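Local coordinates for sensor-type histidine kinase PrrB (Mycobacterium tuberculosis, PDB 1YSR), which phosphorylates a protein histidine with ATP as the membrane sensor kinase of the PrrB/PrrA two-component system and is represented here by its C-terminal ATP-binding domain, at residues 12-17 with 49-54; 82-87 with 138-143; 96-101 with 130-135. One frame throughout, in Å; residues are numbered along the deposited sequence.

Contact 1. Residues 12-17 with 49-54; sequences DLLDRA and LAVDNA
V51 sits at the centre of this helix pair, its two methyl groups pressed against L13, L14 and A17. The pairing belongs to the Bergerat-type ATP-binding fold of histidine kinases, in which a layer of helices lies over a mixed sheet; helix 44-61 carries the asparagine-rich sequence of the family's N box. The two helices run in roughly the same direction, with axes 10.3 Å apart at closest approach and a crossing angle of -40°. V51 CG1 stands anti to the backbone N (chi1 175°) and lies 3.8 Å from A17 CB. The other methyl, V51 CG2, goes to L13, 4.1 Å from its CD2. L14 CD2 lies against both branches, 3.8 Å from V51 CG2 and 4.0 Å from V51 CG1. The two leucines come at the valine differently: L13 slides past V51 in the opposite sense, whereas L14, with CG beside its backbone N (chi1 -65°), meets it nearly at a right angle. Both bring a CD2 methyl to it. L14 also packs on I80 and L32, tying the helix pair to the sheet strands beneath. D52 OD1 forms a salt bridge with R48 NE, one turn back on the same helix, and I39 of the second subunit packs on D52. No direct hydrogen bond joins the two segments; instead a single water donates to both sides, 2.7 Å from A17 O and 2.8 Å from D52 OD1.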
loop_
_atom_site.group_PDB
_atom_site.type_symbol
_atom_site.label_atom_id
_atom_site.label_comp_id
_atom_site.label_asym_id
_atom_site.label_seq_id
_atom_site.Cartn_x
_atom_site.Cartn_y
_atom_site.Cartn_z
ATOM N N ASP A 12 3.478 -1.270 -7.597
ATOM C CA ASP A 12 4.457 -1.118 -6.538
ATOM C C ASP A 12 4.191 -2.112 -5.418
ATOM O O ASP A 12 5.126 -2.649 -4.826
ATOM C CB ASP A 12 4.390 0.335 -5.986
ATOM C CG ASP A 12 5.444 0.625 -4.921
ATOM O OD1 ASP A 12 6.644 0.514 -5.205
ATOM O OD2 ASP A 12 5.065 0.937 -3.783
ATOM N N LEU A 13 2.903 -2.329 -5.085
ATOM C CA LEU A 13 2.526 -3.315 -4.082
ATOM C C LEU A 13 3.133 -4.686 -4.431
ATOM O O LEU A 13 3.701 -5.367 -3.579
ATOM C CB LEU A 13 0.972 -3.397 -4.002
ATOM C CG LEU A 13 0.408 -4.246 -2.823
ATOM C CD1 LEU A 13 -0.988 -3.731 -2.464
ATOM C CD2 LEU A 13 0.240 -5.692 -3.301
ATOM N N LEU A 14 2.945 -5.108 -5.662
ATOM C CA LEU A 14 3.527 -6.393 -6.125
ATOM C C LEU A 14 5.061 -6.412 -6.003
ATOM O O LEU A 14 5.660 -7.423 -5.620
ATOM C CB LEU A 14 3.064 -6.711 -7.552
ATOM C CG LEU A 14 1.540 -6.972 -7.735
ATOM C CD1 LEU A 14 1.160 -7.225 -9.226
ATOM C CD2 LEU A 14 1.097 -8.162 -6.901
ATOM N N ASP A 15 5.683 -5.312 -6.412
ATOM C CA ASP A 15 7.161 -5.192 -6.401
ATOM C C ASP A 15 7.622 -5.377 -4.957
ATOM O O ASP A 15 8.519 -6.148 -4.713
ATOM C CB ASP A 15 7.612 -3.859 -6.975
ATOM C CG ASP A 15 9.088 -3.867 -7.446
ATOM O OD1 ASP A 15 9.715 -4.954 -7.562
ATOM O OD2 ASP A 15 9.576 -2.760 -7.716
ATOM N N ARG A 16 6.984 -4.695 -3.996
ATOM C CA ARG A 16 7.362 -4.859 -2.588
ATOM C C ARG A 16 7.046 -6.226 -2.084
ATOM O O ARG A 16 7.797 -6.774 -1.305
ATOM C CB ARG A 16 6.699 -3.846 -1.621
ATOM C CG ARG A 16 6.906 -2.363 -1.955
ATOM C CD ARG A 16 6.186 -1.455 -0.889
ATOM N NE ARG A 16 4.762 -1.760 -0.636
ATOM C CZ ARG A 16 3.707 -1.166 -1.221
ATOM N NH1 ARG A 16 3.852 -0.223 -2.138
ATOM N NH2 ARG A 16 2.476 -1.534 -0.884
ATOM N N ALA A 17 5.885 -6.775 -2.474
ATOM C CA ALA A 17 5.540 -8.095 -2.013
ATOM C C ALA A 17 6.618 -9.099 -2.432
ATOM O O ALA A 17 6.951 -10.013 -1.677
ATOM C CB ALA A 17 4.184 -8.507 -2.598
ATOM N N LEU A 49 -2.169 -8.475 1.741
ATOM C CA LEU A 49 -2.377 -9.751 2.398
ATOM C C LEU A 49 -2.800 -10.893 1.416
ATOM O O LEU A 49 -2.332 -12.068 1.565
ATOM C CB LEU A 49 -3.457 -9.579 3.455
ATOM C CG LEU A 49 -3.907 -10.804 4.255
ATOM C CD1 LEU A 49 -2.814 -11.337 5.097
ATOM C CD2 LEU A 49 -5.158 -10.378 5.079
ATOM N N ALA A 50 -3.680 -10.554 0.478
ATOM C CA ALA A 50 -4.169 -11.510 -0.563
ATOM C C ALA A 50 -2.941 -12.028 -1.331
ATOM O O ALA A 50 -2.774 -13.263 -1.538
ATOM C CB ALA A 50 -5.150 -10.814 -1.476
ATOM N N VAL A 51 -2.090 -11.100 -1.740
ATOM C CA VAL A 51 -0.848 -11.457 -2.482
ATOM C C VAL A 51 0.077 -12.298 -1.633
ATOM O O VAL A 51 0.603 -13.311 -2.085
ATOM C CB VAL A 51 -0.162 -10.198 -3.053
ATOM C CG1 VAL A 51 1.147 -10.575 -3.690
ATOM C CG2 VAL A 51 -1.064 -9.531 -4.120
ATOM N N ASP A 52 0.302 -11.873 -0.376
ATOM C CA ASP A 52 1.089 -12.635 0.570
ATOM C C ASP A 52 0.565 -14.047 0.717
ATOM O O ASP A 52 1.360 -14.983 0.722
ATOM C CB ASP A 52 1.093 -11.965 1.986
ATOM C CG ASP A 52 1.898 -10.666 2.043
ATOM O OD1 ASP A 52 2.637 -10.374 1.095
ATOM O OD2 ASP A 52 1.791 -9.907 3.072
ATOM N N ASN A 53 -0.756 -14.196 0.856
ATOM C CA ASN A 53 -1.360 -15.481 1.063
ATOM C C ASN A 53 -1.137 -16.385 -0.188
ATOM O O ASN A 53 -0.904 -17.603 -0.066
ATOM C CB ASN A 53 -2.855 -15.297 1.330
ATOM C CG ASN A 53 -3.541 -16.580 1.781
ATOM O OD1 ASN A 53 -4.519 -17.013 1.183
ATOM N ND2 ASN A 53 -3.062 -17.172 2.882
ATOM N N ALA A 54 -1.293 -15.784 -1.366
ATOM C CA ALA A 54 -1.125 -16.509 -2.649
ATOM C C ALA A 54 0.325 -17.011 -2.756
ATOM O O ALA A 54 0.560 -18.186 -3.095
ATOM C CB ALA A 54 -1.464 -15.604 -3.790
HETATM O O HOH W 1 5.369 -10.595 0.442
#

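Contact 2. Residues 82-87 with 138-143; sequences IDDNGS and GGARLV
This is an antiparallel strand pairing inside the mixed sheet of the domain, with strands 82-84 and 140-143 running 177° to each other. I82 and L142 form a hydrogen-bonded pair: I82 N reaches L142 O at 2.8 Å, and L142 N returns to I82 O at 2.9 Å. Their side chains lie on the face covered by helix 44-61, where both touch A54. The next pair, D83 and R141, is non-hydrogen-bonded and points to the other face. There the two side chains run alongside each other, and R141 NH1 meets the syn lone pair of D83 OD2 at 2.9 Å with carboxylate and guanidinium nearly coplanar. S135 OG holds D83 OD1, and E133 takes R141 NE, so both charged groups have a second partner. Beyond this last bridge D84 N still donates to A140 O and D84 O accepts from G139 N, both at 2.8 Å. D84 CG lies between backbone N and carbonyl carbon (chi1 69°), which turns OD1 back to collect G86 N on its anti lone pair, an Asx turn, and A140 N from above the carboxylate plane. The sequence D84-N85-G86 matches the G1 box of GHKL-family ATPases, a motif that borders the nucleotide pocket in relatives.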
loop_
_atom_site.group_PDB
_atom_site.type_symbol
_atom_site.label_atom_id
_atom_site.label_comp_id
_atom_site.label_asym_id
_atom_site.label_seq_id
_atom_site.Cartn_x
_atom_site.Cartn_y
_atom_site.Cartn_z
ATOM N N ILE A 82 -0.709 -14.273 -9.890
ATOM C CA ILE A 82 0.423 -14.842 -9.141
ATOM C C ILE A 82 0.612 -16.214 -9.777
ATOM O O ILE A 82 -0.274 -17.103 -9.663
ATOM C CB ILE A 82 0.127 -14.970 -7.622
ATOM C CG1 ILE A 82 -0.157 -13.564 -7.007
ATOM C CG2 ILE A 82 1.268 -15.565 -6.950
ATOM C CD1 ILE A 82 -1.595 -13.284 -6.650
ATOM N N ASP A 83 1.639 -16.310 -10.617
ATOM C CA ASP A 83 1.965 -17.586 -11.331
ATOM C C ASP A 83 3.052 -18.381 -10.611
ATOM O O ASP A 83 4.001 -17.778 -10.132
ATOM C CB ASP A 83 2.500 -17.226 -12.744
ATOM C CG ASP A 83 1.408 -16.979 -13.720
ATOM O OD1 ASP A 83 0.913 -17.970 -14.286
ATOM O OD2 ASP A 83 1.064 -15.794 -13.945
ATOM N N ASP A 84 2.934 -19.708 -10.480
ATOM C CA ASP A 84 3.989 -20.462 -9.795
ATOM C C ASP A 84 4.326 -21.760 -10.589
ATOM O O ASP A 84 3.585 -22.147 -11.510
ATOM C CB ASP A 84 3.664 -20.759 -8.313
ATOM C CG ASP A 84 2.523 -21.763 -8.156
ATOM O OD1 ASP A 84 2.662 -22.941 -8.557
ATOM O OD2 ASP A 84 1.452 -21.390 -7.648
ATOM N N ASN A 85 5.452 -22.348 -10.224
ATOM C CA ASN A 85 5.981 -23.538 -10.912
ATOM C C ASN A 85 5.770 -24.760 -10.006
ATOM O O ASN A 85 6.438 -25.786 -10.141
ATOM C CB ASN A 85 7.486 -23.341 -11.256
ATOM C CG ASN A 85 8.382 -23.503 -10.031
ATOM O OD1 ASN A 85 7.935 -23.325 -8.895
ATOM N ND2 ASN A 85 9.651 -23.895 -10.248
ATOM N N GLY A 86 4.837 -24.652 -9.067
ATOM C CA GLY A 86 4.534 -25.759 -8.150
ATOM C C GLY A 86 3.636 -26.825 -8.782
ATOM O O GLY A 86 3.536 -26.931 -10.026
ATOM N N SER A 87 3.061 -27.655 -7.915
ATOM C CA SER A 87 2.132 -28.758 -8.190
ATOM C C SER A 87 0.856 -28.346 -8.909
ATOM O O SER A 87 0.255 -29.114 -9.688
ATOM C CB SER A 87 1.704 -29.394 -6.843
ATOM O OG SER A 87 2.786 -29.833 -6.073
ATOM N N GLY A 138 3.873 -23.834 -14.945
ATOM C CA GLY A 138 3.701 -25.239 -14.551
ATOM C C GLY A 138 2.723 -25.529 -13.395
ATOM O O GLY A 138 2.119 -26.606 -13.325
ATOM N N GLY A 139 2.575 -24.560 -12.499
ATOM C CA GLY A 139 1.813 -24.723 -11.296
ATOM C C GLY A 139 0.493 -23.982 -11.394
ATOM O O GLY A 139 -0.216 -24.102 -12.367
ATOM N N ALA A 140 0.155 -23.249 -10.333
ATOM C CA ALA A 140 -1.093 -22.509 -10.309
ATOM C C ALA A 140 -0.879 -21.090 -10.840
ATOM O O ALA A 140 0.217 -20.537 -10.703
ATOM C CB ALA A 140 -1.586 -22.467 -8.883
ATOM N N ARG A 141 -1.934 -20.510 -11.421
ATOM C CA ARG A 141 -1.984 -19.121 -11.732
ATOM C C ARG A 141 -3.245 -18.606 -11.000
ATOM O O ARG A 141 -4.393 -19.019 -11.325
ATOM C CB ARG A 141 -2.135 -18.956 -13.240
ATOM C CG ARG A 141 -2.354 -17.543 -13.707
ATOM C CD ARG A 141 -2.039 -17.454 -15.219
ATOM N NE ARG A 141 -2.826 -16.399 -15.807
ATOM C CZ ARG A 141 -2.388 -15.168 -15.964
ATOM N NH1 ARG A 141 -1.156 -14.872 -15.607
ATOM N NH2 ARG A 141 -3.179 -14.249 -16.503
ATOM N N LEU A 142 -3.041 -17.772 -9.984
ATOM C CA LEU A 142 -4.174 -17.173 -9.301
ATOM C C LEU A 142 -4.372 -15.785 -9.854
ATOM O O LEU A 142 -3.436 -14.973 -9.848
ATOM C CB LEU A 142 -3.895 -17.089 -7.796
ATOM C CG LEU A 142 -4.848 -16.353 -6.829
ATOM C CD1 LEU A 142 -6.212 -16.756 -6.965
ATOM C CD2 LEU A 142 -4.379 -16.706 -5.462
ATOM N N VAL A 143 -5.592 -15.498 -10.311
ATOM C CA VAL A 143 -5.859 -14.287 -10.995
ATOM C C VAL A 143 -6.895 -13.498 -10.235
ATOM O O VAL A 143 -7.971 -14.002 -9.933
ATOM C CB VAL A 143 -6.385 -14.479 -12.446
ATOM C CG1 VAL A 143 -6.401 -13.126 -13.107
ATOM C CG2 VAL A 143 -5.486 -15.370 -13.251
#

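Contact 3. Residues 96-101 with 130-135; sequences VVFERF and ASLENS
V97 and F98, in the short helix 94-98, face strand 129-134 without pairing with its backbone; the nearest alpha carbons, those of F98 and S131, are 8.1 Å apart. The strand is the outermost of the sheet on this side within the chain. Its alternation presents A130 and L132 to the helix, while S131 turns its side chain away and offers only its main chain. F98 makes the main contact, its outer ring atoms directed at the strand. CE1 of F98 lies 3.7 Å from A130 CB. On the other side of CZ, F98 CE2 is 3.5 Å from S131 CA and 3.7 Å from L132 CD1. The ring meets two successive peptides: A130 O sits over one face, displaced toward the rim, and L132 N lies at the edge, near the ring plane. L132 has CG anti to its carbonyl carbon and beside its own N (chi1 -80°), a torsion that brings CG and CD1 alongside F98 CE2 and CZ. V97 adds a further, looser apolar touch. Its CG1, anti to the backbone N, reaches L132 CD1 at 4.2 Å, the two side chains crossing nearly at a right angle. Around them L116 meets both V97 and F98, and L142 packs on F98 from the neighbouring strand. The sequence F98-E99-R100-F101 fits the F box of histidine kinases, and the unmodelled residues 103-113 follow it closely, where relatives have their ATP lid. R94 of the same helix hydrogen-bonds N134 OD1, but between residues 96-101 and 130-135 no hydrogen bond or salt bridge forms, so here the helix rests against the face of the sheet at its outermost strand by apolar burial, most of it from one phenylalanine ring.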
loop_
_atom_site.group_PDB
_atom_site.type_symbol
_atom_site.label_atom_id
_atom_site.label_comp_id
_atom_site.label_asym_id
_atom_site.label_seq_id
_atom_site.Cartn_x
_atom_site.Cartn_y
_atom_site.Cartn_z
ATOM N N VAL A 96 -13.131 -25.723 -4.091
ATOM C CA VAL A 96 -12.869 -26.142 -2.720
ATOM C C VAL A 96 -11.678 -25.387 -2.154
ATOM O O VAL A 96 -11.626 -25.048 -0.963
ATOM C CB VAL A 96 -12.676 -27.677 -2.623
ATOM C CG1 VAL A 96 -12.062 -28.102 -1.261
ATOM C CG2 VAL A 96 -14.026 -28.356 -2.826
ATOM N N VAL A 97 -10.708 -25.117 -3.015
ATOM C CA VAL A 97 -9.544 -24.399 -2.544
ATOM C C VAL A 97 -9.965 -22.951 -2.144
ATOM O O VAL A 97 -9.586 -22.474 -1.107
ATOM C CB VAL A 97 -8.404 -24.481 -3.588
ATOM C CG1 VAL A 97 -7.308 -23.474 -3.332
ATOM C CG2 VAL A 97 -7.813 -25.906 -3.558
ATOM N N PHE A 98 -10.785 -22.311 -2.945
ATOM C CA PHE A 98 -11.250 -20.954 -2.599
ATOM C C PHE A 98 -12.168 -20.880 -1.369
ATOM O O PHE A 98 -12.279 -19.831 -0.755
ATOM C CB PHE A 98 -11.928 -20.284 -3.783
ATOM C CG PHE A 98 -10.963 -19.663 -4.719
ATOM C CD1 PHE A 98 -10.129 -18.620 -4.278
ATOM C CD2 PHE A 98 -10.837 -20.137 -6.030
ATOM C CE1 PHE A 98 -9.215 -18.051 -5.128
ATOM C CE2 PHE A 98 -9.927 -19.558 -6.896
ATOM C CZ PHE A 98 -9.090 -18.492 -6.434
ATOM N N GLU A 99 -12.837 -21.988 -1.039
ATOM C CA GLU A 99 -13.737 -22.021 0.097
ATOM C C GLU A 99 -12.986 -22.287 1.410
ATOM O O GLU A 99 -13.601 -22.289 2.477
ATOM C CB GLU A 99 -14.803 -23.107 -0.118
ATOM C CG GLU A 99 -15.867 -22.850 -1.198
ATOM C CD GLU A 99 -16.653 -24.135 -1.569
ATOM O OE1 GLU A 99 -16.389 -25.228 -0.986
ATOM O OE2 GLU A 99 -17.530 -24.064 -2.465
ATOM N N ARG A 100 -11.673 -22.514 1.338
ATOM C CA ARG A 100 -10.843 -22.850 2.507
ATOM C C ARG A 100 -9.837 -21.773 2.834
ATOM O O ARG A 100 -9.238 -21.221 1.918
ATOM C CB ARG A 100 -9.994 -24.105 2.239
ATOM C CG ARG A 100 -10.686 -25.417 2.317
ATOM C CD ARG A 100 -9.679 -26.508 2.691
ATOM N NE ARG A 100 -8.653 -26.690 1.655
ATOM C CZ ARG A 100 -8.523 -27.779 0.890
ATOM N NH1 ARG A 100 -9.354 -28.813 1.047
ATOM N NH2 ARG A 100 -7.547 -27.838 -0.032
ATOM N N PHE A 101 -9.603 -21.546 4.137
ATOM C CA PHE A 101 -8.505 -20.713 4.639
ATOM C C PHE A 101 -7.256 -21.569 4.784
ATOM O O PHE A 101 -7.361 -22.758 5.087
ATOM C CB PHE A 101 -8.898 -20.019 5.966
ATOM C CG PHE A 101 -9.974 -18.975 5.796
ATOM C CD1 PHE A 101 -9.633 -17.658 5.499
ATOM C CD2 PHE A 101 -11.329 -19.315 5.887
ATOM C CE1 PHE A 101 -10.606 -16.683 5.299
ATOM C CE2 PHE A 101 -12.328 -18.337 5.696
ATOM C CZ PHE A 101 -11.961 -17.013 5.394
ATOM N N ALA A 130 -11.641 -13.647 -7.749
ATOM C CA ALA A 130 -10.397 -14.414 -7.731
ATOM C C ALA A 130 -10.672 -15.774 -8.400
ATOM O O ALA A 130 -11.708 -16.379 -8.178
ATOM C CB ALA A 130 -9.937 -14.599 -6.336
ATOM N N SER A 131 -9.751 -16.229 -9.236
ATOM C CA SER A 131 -9.920 -17.555 -9.822
ATOM C C SER A 131 -8.587 -18.193 -10.064
ATOM O O SER A 131 -7.538 -17.529 -10.023
ATOM C CB SER A 131 -10.694 -17.434 -11.103
ATOM O OG SER A 131 -10.027 -16.540 -11.924
ATOM N N LEU A 132 -8.644 -19.495 -10.328
ATOM C CA LEU A 132 -7.434 -20.266 -10.632
ATOM C C LEU A 132 -7.428 -20.762 -12.076
ATOM O O LEU A 132 -8.484 -21.129 -12.677
ATOM C CB LEU A 132 -7.335 -21.436 -9.672
ATOM C CG LEU A 132 -6.780 -21.109 -8.275
ATOM C CD1 LEU A 132 -7.214 -22.094 -7.255
ATOM C CD2 LEU A 132 -5.220 -21.051 -8.320
ATOM N N GLU A 133 -6.231 -20.722 -12.634
ATOM C CA GLU A 133 -5.944 -21.131 -14.022
ATOM C C GLU A 133 -4.666 -21.933 -13.977
ATOM O O GLU A 133 -4.059 -22.096 -12.906
ATOM C CB GLU A 133 -5.710 -19.921 -14.899
ATOM C CG GLU A 133 -6.919 -19.082 -15.082
ATOM C CD GLU A 133 -6.655 -17.847 -15.912
ATOM O OE1 GLU A 133 -5.517 -17.699 -16.431
ATOM O OE2 GLU A 133 -7.582 -17.022 -16.032
ATOM N N ASN A 134 -4.269 -22.498 -15.128
ATOM C CA ASN A 134 -3.030 -23.244 -15.171
ATOM C C ASN A 134 -1.917 -22.281 -15.594
ATOM O O ASN A 134 -2.098 -21.472 -16.493
ATOM C CB ASN A 134 -3.124 -24.468 -16.112
ATOM C CG ASN A 134 -3.686 -25.737 -15.411
ATOM O OD1 ASN A 134 -4.399 -25.676 -14.377
ATOM N ND2 ASN A 134 -3.362 -26.899 -15.989
ATOM N N SER A 135 -0.774 -22.335 -14.932
ATOM C CA SER A 135 0.215 -21.332 -15.216
ATOM C C SER A 135 1.140 -21.810 -16.383
ATOM O O SER A 135 1.429 -22.980 -16.450
ATOM C CB SER A 135 1.085 -21.176 -13.999
ATOM O OG SER A 135 2.052 -20.237 -14.334
#

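Contact 1 is buried between two helices, contact 2 is partly buried in the sheet beneath them, and contact 3, also only partly buried, lies at the sheet's outer strand. Contacts 1 and 2 meet through A54, whose CB packs on I82 and L142. Contacts 2 and 3 share neighbouring strands: V143 N bonds to S131 O, and L142 CD1 lies against F98 CZ. L142 is thus packed on by both helix 44-61 and helix 94-98. Along the chain, contact 3 is nested within the loop that contact 2 closes. The chemistry changes accordingly: contacts 1 and 3 are apolar, contact 1 with one bridging water, whereas contact 2 depends on backbone and carboxylate bonds.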